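Local structure of CofB (Escherichia coli, 4QS4) at residues S22-I27 with H179-K184; S125-D130 with F150-D155. The protein probably acts as the minor pilin that initiates assembly of the CFA/III type IV pilus of enterotoxigenic strains. All coordinates share one frame; numbering follows the deposited sequence.

Contact 1 of 2, residues S22-I27 with H179-K184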
loop_
_atom_site.group_PDB
_atom_site.type_symbol
_atom_site.label_atom_id
_atom_site.label_comp_id
_atom_site.label_asym_id
_atom_site.label_seq_id
_atom_site.Cartn_x
_atom_site.Cartn_y
_atom_site.Cartn_z
ATOM N N SER A 22 5.236 -25.609 -2.933
ATOM C CA SER A 22 6.011 -24.783 -2.011
ATOM C C SER A 22 7.437 -25.316 -1.876
ATOM O O SER A 22 8.379 -24.539 -1.842
ATOM C CB SER A 22 5.329 -24.681 -0.645
ATOM O OG SER A 22 5.169 -25.957 -0.050
ATOM N N GLU A 23 7.600 -26.637 -1.833
ATOM C CA GLU A 23 8.931 -27.244 -1.789
ATOM C C GLU A 23 9.701 -26.936 -3.076
ATOM O O GLU A 23 10.850 -26.494 -3.043
ATOM C CB GLU A 23 8.829 -28.756 -1.607
ATOM C CG GLU A 23 8.224 -29.182 -0.288
ATOM C CD GLU A 23 9.254 -29.279 0.806
ATOM O OE1 GLU A 23 9.959 -30.299 0.848
ATOM O OE2 GLU A 23 9.355 -28.350 1.630
ATOM N N ILE A 24 9.037 -27.168 -4.207
ATOM C CA ILE A 24 9.588 -26.881 -5.526
ATOM C C ILE A 24 9.984 -25.409 -5.690
ATOM O O ILE A 24 11.082 -25.111 -6.155
ATOM C CB ILE A 24 8.576 -27.295 -6.617
ATOM C CG1 ILE A 24 8.632 -28.811 -6.837
ATOM C CG2 ILE A 24 8.836 -26.573 -7.923
ATOM C CD1 ILE A 24 7.377 -29.394 -7.442
ATOM N N ALA A 25 9.095 -24.498 -5.303
ATOM C CA ALA A 25 9.363 -23.065 -5.429
ATOM C C ALA A 25 10.578 -22.642 -4.591
ATOM O O ALA A 25 11.392 -21.840 -5.046
ATOM C CB ALA A 25 8.137 -22.250 -5.033
ATOM N N GLY A 26 10.698 -23.183 -3.380
ATOM C CA GLY A 26 11.842 -22.885 -2.515
ATOM C C GLY A 26 13.163 -23.345 -3.111
ATOM O O GLY A 26 14.163 -22.607 -3.099
ATOM N N ILE A 27 13.173 -24.574 -3.624
ATOM C CA ILE A 27 14.367 -25.134 -4.257
ATOM C C ILE A 27 14.762 -24.297 -5.480
ATOM O O ILE A 27 15.944 -23.981 -5.670
ATOM C CB ILE A 27 14.156 -26.612 -4.669
ATOM C CG1 ILE A 27 14.022 -27.509 -3.430
ATOM C CG2 ILE A 27 15.281 -27.106 -5.567
ATOM C CD1 ILE A 27 15.242 -27.513 -2.532
ATOM N N HIS A 179 2.278 -19.513 -7.144
ATOM C CA HIS A 179 3.670 -19.164 -6.840
ATOM C C HIS A 179 4.365 -18.478 -8.021
ATOM O O HIS A 179 5.577 -18.289 -7.997
ATOM C CB HIS A 179 4.469 -20.418 -6.451
ATOM C CG HIS A 179 4.273 -20.855 -5.034
ATOM N ND1 HIS A 179 5.169 -20.552 -4.030
ATOM C CD2 HIS A 179 3.288 -21.582 -4.454
ATOM C CE1 HIS A 179 4.743 -21.073 -2.892
ATOM N NE2 HIS A 179 3.603 -21.702 -3.121
ATOM N N SER A 180 3.600 -18.111 -9.047
ATOM C CA SER A 180 4.146 -17.497 -10.264
ATOM C C SER A 180 5.256 -18.334 -10.899
ATOM O O SER A 180 6.301 -17.811 -11.292
ATOM C CB SER A 180 4.645 -16.080 -9.984
ATOM O OG SER A 180 3.601 -15.292 -9.446
ATOM N N ILE A 181 5.030 -19.638 -10.987
ATOM C CA ILE A 181 5.912 -20.513 -11.749
ATOM C C ILE A 181 5.074 -21.416 -12.635
ATOM O O ILE A 181 3.898 -21.652 -12.370
ATOM C CB ILE A 181 6.829 -21.369 -10.852
ATOM C CG1 ILE A 181 6.014 -22.170 -9.837
ATOM C CG2 ILE A 181 7.853 -20.493 -10.142
ATOM C CD1 ILE A 181 6.854 -23.119 -9.015
ATOM N N SER A 182 5.694 -21.916 -13.691
ATOM C CA SER A 182 5.004 -22.761 -14.648
ATOM C C SER A 182 5.912 -23.914 -15.039
ATOM O O SER A 182 7.142 -23.848 -14.879
ATOM C CB SER A 182 4.608 -21.948 -15.872
ATOM O OG SER A 182 5.746 -21.351 -16.458
ATOM N N PHE A 183 5.302 -24.981 -15.536
ATOM C CA PHE A 183 6.051 -26.158 -15.927
ATOM C C PHE A 183 6.463 -26.021 -17.379
ATOM O O PHE A 183 5.610 -25.995 -18.263
ATOM C CB PHE A 183 5.210 -27.415 -15.719
ATOM C CG PHE A 183 4.640 -27.533 -14.337
ATOM C CD1 PHE A 183 5.469 -27.455 -13.226
ATOM C CD2 PHE A 183 3.277 -27.718 -14.142
ATOM C CE1 PHE A 183 4.951 -27.555 -11.948
ATOM C CE2 PHE A 183 2.754 -27.824 -12.865
ATOM C CZ PHE A 183 3.591 -27.736 -11.768
ATOM N N LYS A 184 7.771 -25.923 -17.619
ATOM C CA LYS A 184 8.306 -25.929 -18.981
ATOM C C LYS A 184 7.775 -27.141 -19.757
ATOM O O LYS A 184 7.443 -27.039 -20.933
ATOM C CB LYS A 184 9.840 -25.953 -18.959
ATOM C CG LYS A 184 10.489 -25.789 -20.327
ATOM C CD LYS A 184 12.006 -25.710 -20.218
ATOM C CE LYS A 184 12.680 -25.732 -21.583
ATOM N NZ LYS A 184 12.158 -24.658 -22.475
#

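Contact 2 of 2, residues S125-D130 with F150-D155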
loop_
_atom_site.group_PDB
_atom_site.type_symbol
_atom_site.label_atom_id
_atom_site.label_comp_id
_atom_site.label_asym_id
_atom_site.label_seq_id
_atom_site.Cartn_x
_atom_site.Cartn_y
_atom_site.Cartn_z
ATOM N N SER A 125 1.861 -39.180 2.036
ATOM C CA SER A 125 1.120 -39.086 0.774
ATOM C C SER A 125 1.626 -40.036 -0.306
ATOM O O SER A 125 2.793 -40.418 -0.324
ATOM C CB SER A 125 1.133 -37.652 0.237
ATOM O OG SER A 125 2.440 -37.252 -0.126
ATOM N N ASP A 126 0.728 -40.401 -1.214
ATOM C CA ASP A 126 1.077 -41.278 -2.333
ATOM C C ASP A 126 1.875 -40.556 -3.431
ATOM O O ASP A 126 2.416 -41.211 -4.316
ATOM C CB ASP A 126 -0.177 -41.946 -2.923
ATOM C CG ASP A 126 -1.287 -40.955 -3.234
ATOM O OD1 ASP A 126 -0.973 -39.779 -3.519
ATOM O OD2 ASP A 126 -2.475 -41.354 -3.181
ATOM N N LEU A 127 1.937 -39.225 -3.380
ATOM C CA LEU A 127 2.748 -38.445 -4.318
ATOM C C LEU A 127 3.806 -37.662 -3.547
ATOM O O LEU A 127 3.475 -36.746 -2.790
ATOM C CB LEU A 127 1.865 -37.497 -5.136
ATOM C CG LEU A 127 2.482 -36.887 -6.400
ATOM C CD1 LEU A 127 2.783 -37.947 -7.450
ATOM C CD2 LEU A 127 1.565 -35.829 -6.992
ATOM N N LYS A 128 5.070 -38.047 -3.732
ATOM C CA LYS A 128 6.210 -37.428 -3.052
ATOM C C LYS A 128 7.279 -37.039 -4.075
ATOM O O LYS A 128 7.340 -37.618 -5.162
ATOM C CB LYS A 128 6.826 -38.407 -2.044
ATOM C CG LYS A 128 5.867 -38.933 -0.985
ATOM C CD LYS A 128 6.552 -39.943 -0.073
ATOM C CE LYS A 128 5.558 -40.622 0.854
ATOM N NZ LYS A 128 6.203 -41.549 1.827
ATOM N N ILE A 129 8.119 -36.067 -3.723
ATOM C CA ILE A 129 9.304 -35.751 -4.517
ATOM C C ILE A 129 10.375 -36.785 -4.184
ATOM O O ILE A 129 10.819 -36.872 -3.039
ATOM C CB ILE A 129 9.849 -34.335 -4.235
ATOM C CG1 ILE A 129 8.799 -33.277 -4.567
ATOM C CG2 ILE A 129 11.113 -34.082 -5.058
ATOM C CD1 ILE A 129 9.093 -31.911 -3.982
ATOM N N ASP A 130 10.772 -37.576 -5.181
ATOM C CA ASP A 130 11.700 -38.686 -4.970
ATOM C C ASP A 130 13.129 -38.334 -5.381
ATOM O O ASP A 130 14.086 -38.946 -4.906
ATOM C CB ASP A 130 11.230 -39.924 -5.752
ATOM C CG ASP A 130 11.960 -41.197 -5.331
ATOM O OD1 ASP A 130 12.097 -41.434 -4.109
ATOM O OD2 ASP A 130 12.399 -41.966 -6.214
ATOM N N PHE A 150 11.905 -32.113 -11.238
ATOM C CA PHE A 150 11.437 -32.785 -10.037
ATOM C C PHE A 150 10.715 -34.056 -10.432
ATOM O O PHE A 150 9.734 -34.011 -11.166
ATOM C CB PHE A 150 10.498 -31.879 -9.249
ATOM C CG PHE A 150 11.173 -30.657 -8.716
ATOM C CD1 PHE A 150 11.730 -30.657 -7.445
ATOM C CD2 PHE A 150 11.275 -29.516 -9.497
ATOM C CE1 PHE A 150 12.362 -29.521 -6.951
ATOM C CE2 PHE A 150 11.909 -28.385 -9.012
ATOM C CZ PHE A 150 12.453 -28.389 -7.742
ATOM N N ILE A 151 11.225 -35.180 -9.955
ATOM C CA ILE A 151 10.614 -36.472 -10.219
ATOM C C ILE A 151 9.699 -36.799 -9.047
ATOM O O ILE A 151 10.161 -36.951 -7.915
ATOM C CB ILE A 151 11.664 -37.580 -10.409
ATOM C CG1 ILE A 151 12.423 -37.374 -11.736
ATOM C CG2 ILE A 151 10.990 -38.951 -10.397
ATOM C CD1 ILE A 151 13.429 -36.239 -11.725
ATOM N N LEU A 152 8.405 -36.872 -9.330
ATOM C CA LEU A 152 7.409 -37.191 -8.326
ATOM C C LEU A 152 7.054 -38.666 -8.409
ATOM O O LEU A 152 6.568 -39.126 -9.436
ATOM C CB LEU A 152 6.160 -36.346 -8.545
ATOM C CG LEU A 152 6.396 -34.838 -8.502
ATOM C CD1 LEU A 152 5.076 -34.097 -8.559
ATOM C CD2 LEU A 152 7.181 -34.447 -7.258
ATOM N N THR A 153 7.327 -39.402 -7.336
ATOM C CA THR A 153 6.987 -40.819 -7.266
ATOM C C THR A 153 5.526 -40.978 -6.863
ATOM O O THR A 153 5.038 -40.276 -5.972
ATOM C CB THR A 153 7.891 -41.589 -6.278
ATOM O OG1 THR A 153 7.672 -42.998 -6.421
ATOM C CG2 THR A 153 7.624 -41.184 -4.822
ATOM N N PHE A 154 4.830 -41.890 -7.531
ATOM C CA PHE A 154 3.443 -42.191 -7.201
ATOM C C PHE A 154 3.365 -43.563 -6.537
ATOM O O PHE A 154 3.624 -44.583 -7.174
ATOM C CB PHE A 154 2.553 -42.150 -8.441
ATOM C CG PHE A 154 1.094 -42.313 -8.130
ATOM C CD1 PHE A 154 0.366 -41.259 -7.599
ATOM C CD2 PHE A 154 0.447 -43.526 -8.352
ATOM C CE1 PHE A 154 -0.981 -41.404 -7.297
ATOM C CE2 PHE A 154 -0.900 -43.678 -8.054
ATOM C CZ PHE A 154 -1.616 -42.615 -7.526
ATOM N N ASP A 155 3.014 -43.568 -5.252
ATOM C CA ASP A 155 2.966 -44.782 -4.446
ATOM C C ASP A 155 1.533 -45.317 -4.413
ATOM O O ASP A 155 0.746 -44.995 -3.517
ATOM C CB ASP A 155 3.493 -44.485 -3.033
ATOM C CG ASP A 155 4.049 -45.714 -2.341
ATOM O OD1 ASP A 155 3.364 -46.764 -2.331
ATOM O OD2 ASP A 155 5.173 -45.623 -1.796
#

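Contact 1 of 2, residues S22-I27 with H179-K184
With CG lying anti to its own carbonyl carbon (chi1 -80°), His179 sets its imidazole beside Ala25, while Ile181 sets CG1 between its backbone N and carbonyl carbon (chi1 55°) and runs on extended (chi2 175°), carrying CD1 to the same surface. The contact belongs to a type IV pilin fold, in which the long N-terminal helix, 9-32, lies against an antiparallel sheet; here one flank of that helix meets the loop between helix 167-177 and strand 185-191. A Schellman motif turns the chain into this loop: Ser180, with positive phi, follows the helix end, and Ile181 N reaches back to Ala176 O. The turn presents the side chains of both His179 and Ile181 to the helix. Ala25 is what they share. Its CB sits 3.6 Å from ND1 of His179, approaching the ring obliquely, and 4.3 Å from CD1 of Ile181. One turn earlier on the helix, Ser22 CA comes within 4.0 Å of His179 CE1, again at a slant. On the more buried side, Ile24 CG2 meets Ile181 CD1 at 4.1 Å, the two branched chains crossing at an angle, and Leu231 and Ile233 of strand 226-233 also pack on Ile24. No hydrogen bond spans the two segments; the contact is van der Waals packing of Ala25, Ser22 and Ile24 on the imidazole and on Ile181 CD1. The Ser22 hydroxyl turns to its own helix, where OG bonds to Ala19 O and Asn18 O, and on the side-chain side CB lies 4.2 Å from His179 NE2.

Contact 2 of 2, residues S125-D130 with F150-D155
Lys128 O is gripped twice from the neighbouring strand: Thr153 N donates a bent hydrogen bond of 2.8 Å, and the CA-H of Leu152 adds a contact of 3.2 Å to the same oxygen. Lys128 N returns the favour to Thr153 O at 3.2 Å, which makes these residues a hydrogen-bonded antiparallel pair. Beyond them Asp130 N bonds to Ile151 O, and at the other end Asp155 N, in a poorly ordered residue, bonds to Asp126 O. This is the open end of the hairpin 127-136/145-154 in the pilin-domain sheet, the segments 127-130 and 150-154 running at 138° to one another. Leu127, Ile129, Leu152 and Phe154 fill one face. There Ile129 CG1 presses on Leu152 CD2 at 3.4 Å, tighter than ordinary carbon contact, and Leu20 of helix 9-32 packs on Leu127 and Ile129. Phe154 holds CG anti to its backbone N (chi1 -174°), which brings the ring edge to Leu127 CD1, 4.1 Å from CD1 of the ring. Asp126 runs alongside it, carboxylate and ring planes 36° apart. With an alanine at Phe154, the Leu127 methyl would probably lose the edge it rests on, and a gap is likely to open beside the Asp126 carboxylate. The side chains of Asp130 and Thr153 cross, CB to CB 3.8 Å, while Asp130 OD2 is salt-bridged to Arg191 and hydrogen-bonded to Trp199 NE1.

How the contacts relate
Contact 2 is nested, along the chain, inside the loop that contact 1 closes, and both belong to the pilin domain, their centres about 16 Å apart. The helix joins them: while 179-184 covers one flank of 22-27, the hairpin covers another. Ile24 CG1 packs 3.7 Å from Phe150 CD1, and Ile27 CG2 lies 3.8 Å from Phe150 CZ, so one ring spans a turn of the helix. Glu23 adds its CB, 4.0 Å from Ile129 CD1, while its carboxylate is salt-bridged to Arg90. A glycerol, probably from the crystallisation liquor, lies about 3 Å from the side chain of Ile181 in contact 1.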